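Local coordinates for protein isomaltodextranase (Arthrobacter globiformis, PDB 5AWO) that hydrolyses alpha-1,6-glucosidic linkages in dextran-type polysaccharides, releasing successive isomaltose units from the non-reducing ends of the chains, at residues A[195-200]-A[240-245]; A[38-43]-A[77-82]; A[310-315]-A[340-345]. One frame throughout, in Å; residues are numbered along the deposited sequence.

All three contacts belong to one eight-stranded parallel barrel, their centres 11 to 13 Å apart. Contact 1 pairs the fourth and fifth strands, contact 2 the first and second, and contact 3 brings together the last two. Inside it they meet directly: Tyr197 OH of contact 1 lies 2.9 Å from Tyr40 OH of contact 2, a probable hydrogen bond, and Arg199 NH1 makes a 2.8 Å salt bridge to Asp314 OD2 of contact 3. Contacts 2 and 3 also join through the sheet, Leu343 N 2.9 Å from Pro38 O. Side chain to side chain, Glu242 is about 4 Å from the probable proton donor Asp262, Asp81 about 6 Å from the probable nucleophile Asp201.

Contact 1: residues A[195-200]-A[240-245]; sequences VPYLRI and DMEVSL
Two neighbouring parallel strands of the TIM barrel, 197-200 and 242-245, are zipped together by the backbones of Pro196, Leu198 and Ile200 against Glu242 and Ser244. Four hydrogen bonds form the ladder. Leu198 N gives to Glu242 O at 2.9 Å, with the N-H...O angle a nearly straight 176°, and Leu198 O takes the N-H of Ser244. Ile200 N bonds Ser244 O, while Glu242 N comes to Pro196 O from above the carbonyl plane. Pro196 O is gripped a second time by a water, which also donates to Glu242 OE1 at 2.8 Å and ties that carboxylate back to the backbone just ahead of the neighbouring strand. The same OE1 sits at the edge of the Tyr197 ring, 3.7 Å from CD1, with ring and carboxylate planes 82° apart. Further along the barrel interior, Ser244 has OG swung anti to its own N (chi1 161°), placing it 3.0 Å from Arg199 NH1. The arginine runs extended past the serine, and its guanidinium is held by Asp314 and Asp316; the Tyr197 hydroxyl turns to Tyr40. On the outer side, under helix 179-192, Met241 SD lies 3.9 Å from Val195 CG1, and the chain bends there to rest CE 3.8 Å from Leu198 CD2. Ile200 CD1 touches Val243 CG1 more loosely, at 4.3 Å, with helix 223-237 covering that side. Two adjacent parallel strands joined through helix 223-237, polar inside, where Glu242 nears the probable proton donor Asp262, and aliphatic beneath the helices, form a beta-alpha-beta unit of this glycoside hydrolase's (beta/alpha)8 barrel.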
loop_
_atom_site.group_PDB
_atom_site.type_symbol
_atom_site.label_atom_id
_atom_site.label_comp_id
_atom_site.label_asym_id
_atom_site.label_seq_id
_atom_site.Cartn_x
_atom_site.Cartn_y
_atom_site.Cartn_z
ATOM N N VAL A 195 -9.103 -12.112 -12.549
ATOM C CA VAL A 195 -7.878 -11.694 -11.838
ATOM C C VAL A 195 -8.151 -10.540 -10.868
ATOM O O VAL A 195 -8.628 -9.485 -11.273
ATOM C CB VAL A 195 -6.838 -11.280 -12.896
ATOM C CG1 VAL A 195 -5.614 -10.630 -12.268
ATOM C CG2 VAL A 195 -6.420 -12.458 -13.724
ATOM N N PRO A 196 -7.849 -10.708 -9.558
ATOM C CA PRO A 196 -8.060 -9.629 -8.627
ATOM C C PRO A 196 -6.836 -8.733 -8.392
ATOM O O PRO A 196 -6.941 -7.773 -7.666
ATOM C CB PRO A 196 -8.391 -10.368 -7.328
ATOM C CG PRO A 196 -7.521 -11.566 -7.400
ATOM C CD PRO A 196 -7.524 -11.968 -8.853
ATOM N N TYR A 197 -5.728 -9.033 -9.059
ATOM C CA TYR A 197 -4.453 -8.413 -8.747
ATOM C C TYR A 197 -3.613 -8.364 -10.023
ATOM O O TYR A 197 -3.227 -9.405 -10.569
ATOM C CB TYR A 197 -3.749 -9.265 -7.705
ATOM C CG TYR A 197 -2.470 -8.687 -7.119
ATOM C CD1 TYR A 197 -2.507 -7.605 -6.271
ATOM C CD2 TYR A 197 -1.251 -9.265 -7.412
ATOM C CE1 TYR A 197 -1.349 -7.101 -5.695
ATOM C CE2 TYR A 197 -0.082 -8.766 -6.839
ATOM C CZ TYR A 197 -0.149 -7.698 -5.989
ATOM O OH TYR A 197 1.006 -7.200 -5.401
ATOM N N LEU A 198 -3.321 -7.143 -10.482
ATOM C CA LEU A 198 -2.480 -6.925 -11.663
ATOM C C LEU A 198 -1.202 -6.192 -11.243
ATOM O O LEU A 198 -1.261 -5.095 -10.687
ATOM C CB LEU A 198 -3.253 -6.147 -12.724
ATOM C CG LEU A 198 -2.486 -5.884 -14.015
ATOM C CD1 LEU A 198 -2.189 -7.178 -14.731
ATOM C CD2 LEU A 198 -3.238 -4.905 -14.923
ATOM N N ARG A 199 -0.069 -6.824 -11.517
ATOM C CA ARG A 199 1.251 -6.346 -11.065
ATOM C C ARG A 199 2.026 -5.793 -12.250
ATOM O O ARG A 199 2.419 -6.535 -13.135
ATOM C CB ARG A 199 2.007 -7.478 -10.363
ATOM C CG ARG A 199 3.281 -7.029 -9.653
ATOM C CD ARG A 199 3.726 -8.060 -8.628
ATOM N NE ARG A 199 4.919 -7.691 -7.862
ATOM C CZ ARG A 199 4.909 -6.967 -6.775
ATOM N NH1 ARG A 199 3.791 -6.412 -6.312
ATOM N NH2 ARG A 199 6.067 -6.760 -6.150
ATOM N N ILE A 200 2.215 -4.467 -12.220
ATOM C CA ILE A 200 2.662 -3.711 -13.393
ATOM C C ILE A 200 4.070 -3.176 -13.105
ATOM O O ILE A 200 4.228 -2.238 -12.326
ATOM C CB ILE A 200 1.721 -2.540 -13.656
ATOM C CG1 ILE A 200 0.279 -3.049 -13.828
ATOM C CG2 ILE A 200 2.213 -1.754 -14.852
ATOM C CD1 ILE A 200 -0.726 -1.935 -14.055
ATOM N N ASP A 240 -12.720 -3.698 -9.229
ATOM C CA ASP A 240 -12.703 -5.144 -9.203
ATOM C C ASP A 240 -11.299 -5.731 -9.159
ATOM O O ASP A 240 -11.116 -6.845 -8.700
ATOM C CB ASP A 240 -13.503 -5.742 -10.380
ATOM C CG ASP A 240 -15.020 -5.627 -10.167
ATOM O OD1 ASP A 240 -15.446 -4.714 -9.482
ATOM O OD2 ASP A 240 -15.778 -6.454 -10.678
ATOM N N MET A 241 -10.324 -4.979 -9.662
ATOM C CA MET A 241 -8.951 -5.473 -9.799
ATOM C C MET A 241 -7.989 -4.470 -9.192
ATOM O O MET A 241 -8.034 -3.273 -9.438
ATOM C CB MET A 241 -8.599 -5.707 -11.263
ATOM C CG MET A 241 -7.279 -6.478 -11.420
ATOM S SD MET A 241 -7.033 -7.085 -13.113
ATOM C CE MET A 241 -6.812 -5.459 -13.854
ATOM N N GLU A 242 -7.120 -5.003 -8.325
ATOM C CA GLU A 242 -6.140 -4.209 -7.595
ATOM C C GLU A 242 -4.930 -3.886 -8.467
ATOM O O GLU A 242 -4.416 -4.744 -9.172
ATOM C CB GLU A 242 -5.716 -4.988 -6.332
ATOM C CG GLU A 242 -4.934 -4.157 -5.313
ATOM C CD GLU A 242 -4.888 -4.798 -3.931
ATOM O OE1 GLU A 242 -4.873 -6.042 -3.831
ATOM O OE2 GLU A 242 -4.877 -4.004 -2.962
ATOM N N VAL A 243 -4.494 -2.634 -8.402
ATOM C CA VAL A 243 -3.432 -2.126 -9.268
ATOM C C VAL A 243 -2.137 -2.000 -8.449
ATOM O O VAL A 243 -2.029 -1.111 -7.594
ATOM C CB VAL A 243 -3.844 -0.759 -9.878
ATOM C CG1 VAL A 243 -2.723 -0.129 -10.690
ATOM C CG2 VAL A 243 -5.108 -0.888 -10.754
ATOM N N SER A 244 -1.191 -2.895 -8.732
ATOM C CA SER A 244 0.145 -2.898 -8.107
ATOM C C SER A 244 1.167 -2.288 -9.038
ATOM O O SER A 244 1.341 -2.730 -10.178
ATOM C CB SER A 244 0.531 -4.332 -7.752
ATOM O OG SER A 244 1.918 -4.470 -7.564
ATOM N N LEU A 245 1.816 -1.229 -8.554
ATOM C CA LEU A 245 2.793 -0.500 -9.343
ATOM C C LEU A 245 4.206 -0.846 -8.863
ATOM O O LEU A 245 4.542 -0.701 -7.682
ATOM C CB LEU A 245 2.518 0.999 -9.221
ATOM C CG LEU A 245 1.117 1.458 -9.683
ATOM C CD1 LEU A 245 0.976 2.957 -9.447
ATOM C CD2 LEU A 245 0.808 1.078 -11.109
HETATM O O HOH W 1 -6.000 -8.288 -5.021
#

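Contact 2: residues A[38-43]-A[77-82]; sequences PRYWNI and IACTDG
Trp41 on the first barrel strand and Ile43 just past its end are bonded through their backbones to Ile77 and Cys79 on the second. Trp41 N gives to Ile77 O, Trp41 O receives Cys79 N at 2.7 Å, and Ile43 N reaches Cys79 O at 3.2 Å where the strands are already ending. Between the last two bonds, Asn42 CA also points its hydrogen at Cys79 O. The buried Ile77 N and Asp81 N have no polar partner in the model.

Packing differs on the two faces. Toward the barrel axis, Tyr40 and Ile77 face each other across the strands, CB to CB at 3.6 Å. Tyr40 holds CG between its backbone N and carbonyl carbon (chi1 71°), which swings the ring so that CD2 comes 3.7 Å from Cys79 CB. The Cys79 sulfur lies obliquely off the tyrosine ring, a sulfur-aromatic contact, and the ring's hydroxyl goes to Tyr197. Outside, Trp41 CE3 rests 4.3 Å from Ala78 CB beneath helix 56-68.

Side-chain polar contacts gather at the C-terminal strand ends. Asn42 and Asp81 cross at about a right angle; Asn42 ND2 makes a weak, 3.4 Å bond to Asp81 OD1, while Asn42 OD1 caps Tyr44 N at the start of helix 44-50. Asp81 OD2 accepts Gly82 N at 3.0 Å from above the carboxylate plane, and Asp81 CB packs on Ile43 CG1. An alanine here would probably leave Gly82 N without its acceptor and take away the weak partner of Asn42 ND2, so that the amide is held less firmly. With Asp81 about 6 Å from the probable nucleophile Asp201, side chain to side chain, these polar strand ends fit the catalytic end of a TIM barrel.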
loop_
_atom_site.group_PDB
_atom_site.type_symbol
_atom_site.label_atom_id
_atom_site.label_comp_id
_atom_site.label_asym_id
_atom_site.label_seq_id
_atom_site.Cartn_x
_atom_site.Cartn_y
_atom_site.Cartn_z
ATOM N N PRO A 38 -2.861 -7.559 0.080
ATOM C CA PRO A 38 -3.339 -8.925 -0.054
ATOM C C PRO A 38 -2.289 -9.992 0.293
ATOM O O PRO A 38 -1.081 -9.736 0.241
ATOM C CB PRO A 38 -3.667 -9.024 -1.535
ATOM C CG PRO A 38 -2.674 -8.133 -2.185
ATOM C CD PRO A 38 -2.524 -6.979 -1.238
ATOM N N ARG A 39 -2.767 -11.188 0.578
ATOM C CA ARG A 39 -1.955 -12.354 0.798
ATOM C C ARG A 39 -1.855 -13.091 -0.500
ATOM O O ARG A 39 -2.874 -13.442 -1.105
ATOM C CB ARG A 39 -2.603 -13.261 1.852
ATOM C CG ARG A 39 -2.760 -12.594 3.182
ATOM C CD ARG A 39 -3.417 -13.479 4.231
ATOM N NE ARG A 39 -3.897 -12.664 5.339
ATOM C CZ ARG A 39 -4.633 -13.090 6.374
ATOM N NH1 ARG A 39 -4.956 -14.377 6.520
ATOM N NH2 ARG A 39 -5.046 -12.202 7.252
ATOM N N TYR A 40 -0.644 -13.420 -0.930
ATOM C CA TYR A 40 -0.452 -14.147 -2.163
ATOM C C TYR A 40 0.850 -14.902 -2.231
ATOM O O TYR A 40 1.708 -14.745 -1.329
ATOM C CB TYR A 40 -0.655 -13.253 -3.394
ATOM C CG TYR A 40 0.379 -12.174 -3.724
ATOM C CD1 TYR A 40 0.381 -10.947 -3.062
ATOM C CD2 TYR A 40 1.309 -12.351 -4.738
ATOM C CE1 TYR A 40 1.265 -9.934 -3.443
ATOM C CE2 TYR A 40 2.180 -11.350 -5.098
ATOM C CZ TYR A 40 2.153 -10.146 -4.456
ATOM O OH TYR A 40 3.028 -9.141 -4.849
ATOM N N TRP A 41 0.999 -15.723 -3.261
ATOM C CA TRP A 41 2.242 -16.376 -3.616
ATOM C C TRP A 41 2.659 -15.934 -4.982
ATOM O O TRP A 41 1.803 -15.663 -5.854
ATOM C CB TRP A 41 2.064 -17.891 -3.642
ATOM C CG TRP A 41 3.260 -18.671 -4.056
ATOM C CD1 TRP A 41 4.316 -19.052 -3.266
ATOM C CD2 TRP A 41 3.544 -19.175 -5.361
ATOM N NE1 TRP A 41 5.233 -19.733 -4.001
ATOM C CE2 TRP A 41 4.778 -19.848 -5.292
ATOM C CE3 TRP A 41 2.854 -19.127 -6.592
ATOM C CZ2 TRP A 41 5.360 -20.456 -6.405
ATOM C CZ3 TRP A 41 3.428 -19.754 -7.686
ATOM C CH2 TRP A 41 4.653 -20.421 -7.577
ATOM N N ASN A 42 3.958 -15.814 -5.180
ATOM C CA ASN A 42 4.519 -15.403 -6.461
ATOM C C ASN A 42 5.631 -16.335 -6.906
ATOM O O ASN A 42 6.366 -16.852 -6.079
ATOM C CB ASN A 42 5.019 -13.951 -6.346
ATOM C CG ASN A 42 5.494 -13.368 -7.677
ATOM O OD1 ASN A 42 6.565 -13.670 -8.158
ATOM N ND2 ASN A 42 4.682 -12.455 -8.261
ATOM N N ILE A 43 5.749 -16.531 -8.217
ATOM C CA ILE A 43 6.712 -17.438 -8.821
ATOM C C ILE A 43 8.173 -16.978 -8.719
ATOM O O ILE A 43 9.052 -17.671 -9.178
ATOM C CB ILE A 43 6.404 -17.681 -10.336
ATOM C CG1 ILE A 43 6.662 -16.419 -11.177
ATOM C CG2 ILE A 43 4.992 -18.211 -10.528
ATOM C CD1 ILE A 43 6.734 -16.646 -12.668
ATOM N N ILE A 77 -4.242 -16.203 -3.691
ATOM C CA ILE A 77 -3.837 -15.765 -5.034
ATOM C C ILE A 77 -2.487 -16.383 -5.404
ATOM O O ILE A 77 -1.545 -16.277 -4.625
ATOM C CB ILE A 77 -3.725 -14.236 -5.080
ATOM C CG1 ILE A 77 -5.084 -13.554 -4.859
ATOM C CG2 ILE A 77 -3.066 -13.779 -6.379
ATOM C CD1 ILE A 77 -4.981 -12.075 -4.562
ATOM N N ALA A 78 -2.399 -17.040 -6.564
ATOM C CA ALA A 78 -1.150 -17.507 -7.141
ATOM C C ALA A 78 -0.808 -16.560 -8.269
ATOM O O ALA A 78 -1.586 -16.417 -9.237
ATOM C CB ALA A 78 -1.277 -18.922 -7.667
ATOM N N CYS A 79 0.304 -15.849 -8.131
ATOM C CA CYS A 79 0.646 -14.741 -9.023
ATOM C C CYS A 79 1.863 -15.037 -9.871
ATOM O O CYS A 79 2.898 -15.489 -9.359
ATOM C CB CYS A 79 0.926 -13.495 -8.188
ATOM S SG CYS A 79 1.101 -11.918 -9.089
ATOM N N THR A 80 1.760 -14.808 -11.170
ATOM C CA THR A 80 2.905 -14.902 -12.042
ATOM C C THR A 80 3.844 -13.706 -11.841
ATOM O O THR A 80 3.607 -12.809 -11.040
ATOM C CB THR A 80 2.457 -15.040 -13.513
ATOM O OG1 THR A 80 1.778 -13.847 -13.922
ATOM C CG2 THR A 80 1.516 -16.225 -13.694
ATOM N N ASP A 81 4.950 -13.744 -12.577
ATOM C CA ASP A 81 5.944 -12.688 -12.513
ATOM C C ASP A 81 6.552 -12.447 -13.893
ATOM O O ASP A 81 5.852 -12.616 -14.911
ATOM C CB ASP A 81 6.986 -12.987 -11.415
ATOM C CG ASP A 81 7.622 -11.718 -10.876
ATOM O OD1 ASP A 81 6.913 -10.909 -10.240
ATOM O OD2 ASP A 81 8.839 -11.550 -11.163
ATOM N N GLY A 82 7.786 -11.967 -13.970
ATOM C CA GLY A 82 8.427 -11.619 -15.205
ATOM C C GLY A 82 8.955 -12.806 -15.982
ATOM O O GLY A 82 8.379 -13.886 -15.921
#

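Contact 3: residues A[310-315]-A[340-345]; sequences QLILDG and GSPLAI
Leu313 and Ser341 bring the two backbones together where 310-315 passes 340-345, with Asp314 CA and Ser341 CA 5.1 Å apart and no ladder of backbone bonds between the segments. Gly340, at a positive phi of 74°, ends helix 326-339 in a Schellman motif and turns the chain so that Ser341 CA faces Leu313 O at 3.2 Å, a CA-H...O contact.

The one hydrogen bond between the segments comes from the Ser341 hydroxyl. Its OG stands anti to the backbone N (chi1 179°), where it accepts Gly315 N at 3.1 Å along an almost straight line, 178°, and donates to Pro342 O at 2.9 Å, meeting a lone pair of that oxygen in the carbonyl plane. One side-chain oxygen thus bonds the far segment and its own chain at once, and both its bonds fix its rotation.

Pro342 packs beside it, against Ile312 and Asp314. Its CD lies 3.8 Å from Ile312 CG2, the two side chains sliding past each other in opposite directions, and its CG meets Asp314 OD1 at 3.4 Å, those two side chains crossing at about a right angle. The carboxylate is held from beyond the contact: OD1 by Asp316 N, OD2 by Arg199. The methyl CG2 of Ile312 also touches Gly340 O at 3.5 Å. Leu263 on the adjacent strand lies against both Ile312 and Pro342, while Tyr40 reaches Pro342 from strand 39-42. With strands 312-314 and 343-345 as the seventh and eighth of the parallel sheet, this serine-bridged seam is where the sheet curls round to close the TIM barrel.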
loop_
_atom_site.group_PDB
_atom_site.type_symbol
_atom_site.label_atom_id
_atom_site.label_comp_id
_atom_site.label_asym_id
_atom_site.label_seq_id
_atom_site.Cartn_x
_atom_site.Cartn_y
_atom_site.Cartn_z
ATOM N N GLN A 310 -5.311 5.968 0.599
ATOM C CA GLN A 310 -4.059 6.486 0.034
ATOM C C GLN A 310 -3.361 5.316 -0.690
ATOM O O GLN A 310 -3.996 4.687 -1.507
ATOM C CB GLN A 310 -3.224 7.175 1.124
ATOM C CG GLN A 310 -3.983 8.294 1.839
ATOM C CD GLN A 310 -4.459 9.383 0.878
ATOM O OE1 GLN A 310 -3.681 9.865 0.034
ATOM N NE2 GLN A 310 -5.733 9.774 1.015
ATOM N N LEU A 311 -2.120 4.968 -0.335
ATOM C CA LEU A 311 -1.451 3.842 -0.971
ATOM C C LEU A 311 -1.171 2.730 0.048
ATOM O O LEU A 311 -0.912 2.993 1.240
ATOM C CB LEU A 311 -0.138 4.280 -1.591
ATOM C CG LEU A 311 -0.255 4.982 -2.943
ATOM C CD1 LEU A 311 1.034 5.684 -3.277
ATOM C CD2 LEU A 311 -0.649 3.987 -4.022
ATOM N N ILE A 312 -1.218 1.505 -0.431
ATOM C CA ILE A 312 -0.622 0.368 0.273
ATOM C C ILE A 312 0.851 0.252 -0.132
ATOM O O ILE A 312 1.181 0.236 -1.319
ATOM C CB ILE A 312 -1.398 -0.932 -0.008
ATOM C CG1 ILE A 312 -2.784 -0.880 0.635
ATOM C CG2 ILE A 312 -0.641 -2.151 0.524
ATOM C CD1 ILE A 312 -3.777 -1.861 0.116
ATOM N N LEU A 313 1.745 0.256 0.849
ATOM C CA LEU A 313 3.176 0.117 0.577
ATOM C C LEU A 313 3.569 -1.346 0.432
ATOM O O LEU A 313 3.186 -2.184 1.232
ATOM C CB LEU A 313 3.985 0.810 1.675
ATOM C CG LEU A 313 3.594 2.245 2.000
ATOM C CD1 LEU A 313 4.550 2.851 3.016
ATOM C CD2 LEU A 313 3.515 3.132 0.763
ATOM N N ASP A 314 4.325 -1.622 -0.623
ATOM C CA ASP A 314 4.661 -2.970 -1.041
ATOM C C ASP A 314 6.129 -3.242 -0.791
ATOM O O ASP A 314 6.971 -2.673 -1.457
ATOM C CB ASP A 314 4.285 -3.106 -2.526
ATOM C CG ASP A 314 4.657 -4.443 -3.163
ATOM O OD1 ASP A 314 5.099 -5.371 -2.481
ATOM O OD2 ASP A 314 4.480 -4.538 -4.411
ATOM N N GLY A 315 6.409 -4.125 0.173
ATOM C CA GLY A 315 7.771 -4.539 0.484
ATOM C C GLY A 315 8.279 -5.725 -0.294
ATOM O O GLY A 315 9.297 -6.303 0.067
ATOM N N GLY A 340 1.430 -2.835 6.830
ATOM C CA GLY A 340 0.225 -3.033 6.028
ATOM C C GLY A 340 0.480 -3.518 4.628
ATOM O O GLY A 340 -0.385 -3.453 3.745
ATOM N N SER A 341 1.661 -4.063 4.391
ATOM C CA SER A 341 2.050 -4.489 3.066
ATOM C C SER A 341 1.302 -5.719 2.629
ATOM O O SER A 341 0.846 -6.508 3.448
ATOM C CB SER A 341 3.550 -4.832 3.106
ATOM O OG SER A 341 4.094 -5.303 1.880
ATOM N N PRO A 342 1.254 -5.963 1.314
ATOM C CA PRO A 342 0.995 -7.338 0.869
ATOM C C PRO A 342 1.895 -8.352 1.575
ATOM O O PRO A 342 3.056 -8.029 1.928
ATOM C CB PRO A 342 1.370 -7.307 -0.619
ATOM C CG PRO A 342 2.272 -6.119 -0.747
ATOM C CD PRO A 342 1.684 -5.115 0.190
ATOM N N LEU A 343 1.357 -9.544 1.770
ATOM C CA LEU A 343 2.097 -10.658 2.366
ATOM C C LEU A 343 2.292 -11.634 1.237
ATOM O O LEU A 343 1.402 -12.436 0.939
ATOM C CB LEU A 343 1.327 -11.257 3.556
ATOM C CG LEU A 343 0.938 -10.233 4.628
ATOM C CD1 LEU A 343 0.100 -10.886 5.716
ATOM C CD2 LEU A 343 2.141 -9.509 5.214
ATOM N N ALA A 344 3.433 -11.539 0.555
ATOM C CA ALA A 344 3.718 -12.228 -0.678
ATOM C C ALA A 344 4.803 -13.271 -0.448
ATOM O O ALA A 344 6.001 -12.939 -0.348
ATOM C CB ALA A 344 4.139 -11.225 -1.735
ATOM N N ILE A 345 4.379 -14.521 -0.377
ATOM C CA ILE A 345 5.312 -15.639 -0.224
ATOM C C ILE A 345 5.957 -15.934 -1.568
ATOM O O ILE A 345 5.241 -16.060 -2.569
ATOM C CB ILE A 345 4.580 -16.911 0.219
ATOM C CG1 ILE A 345 3.874 -16.712 1.560
ATOM C CG2 ILE A 345 5.545 -18.089 0.363
ATOM C CD1 ILE A 345 2.903 -17.819 1.910
#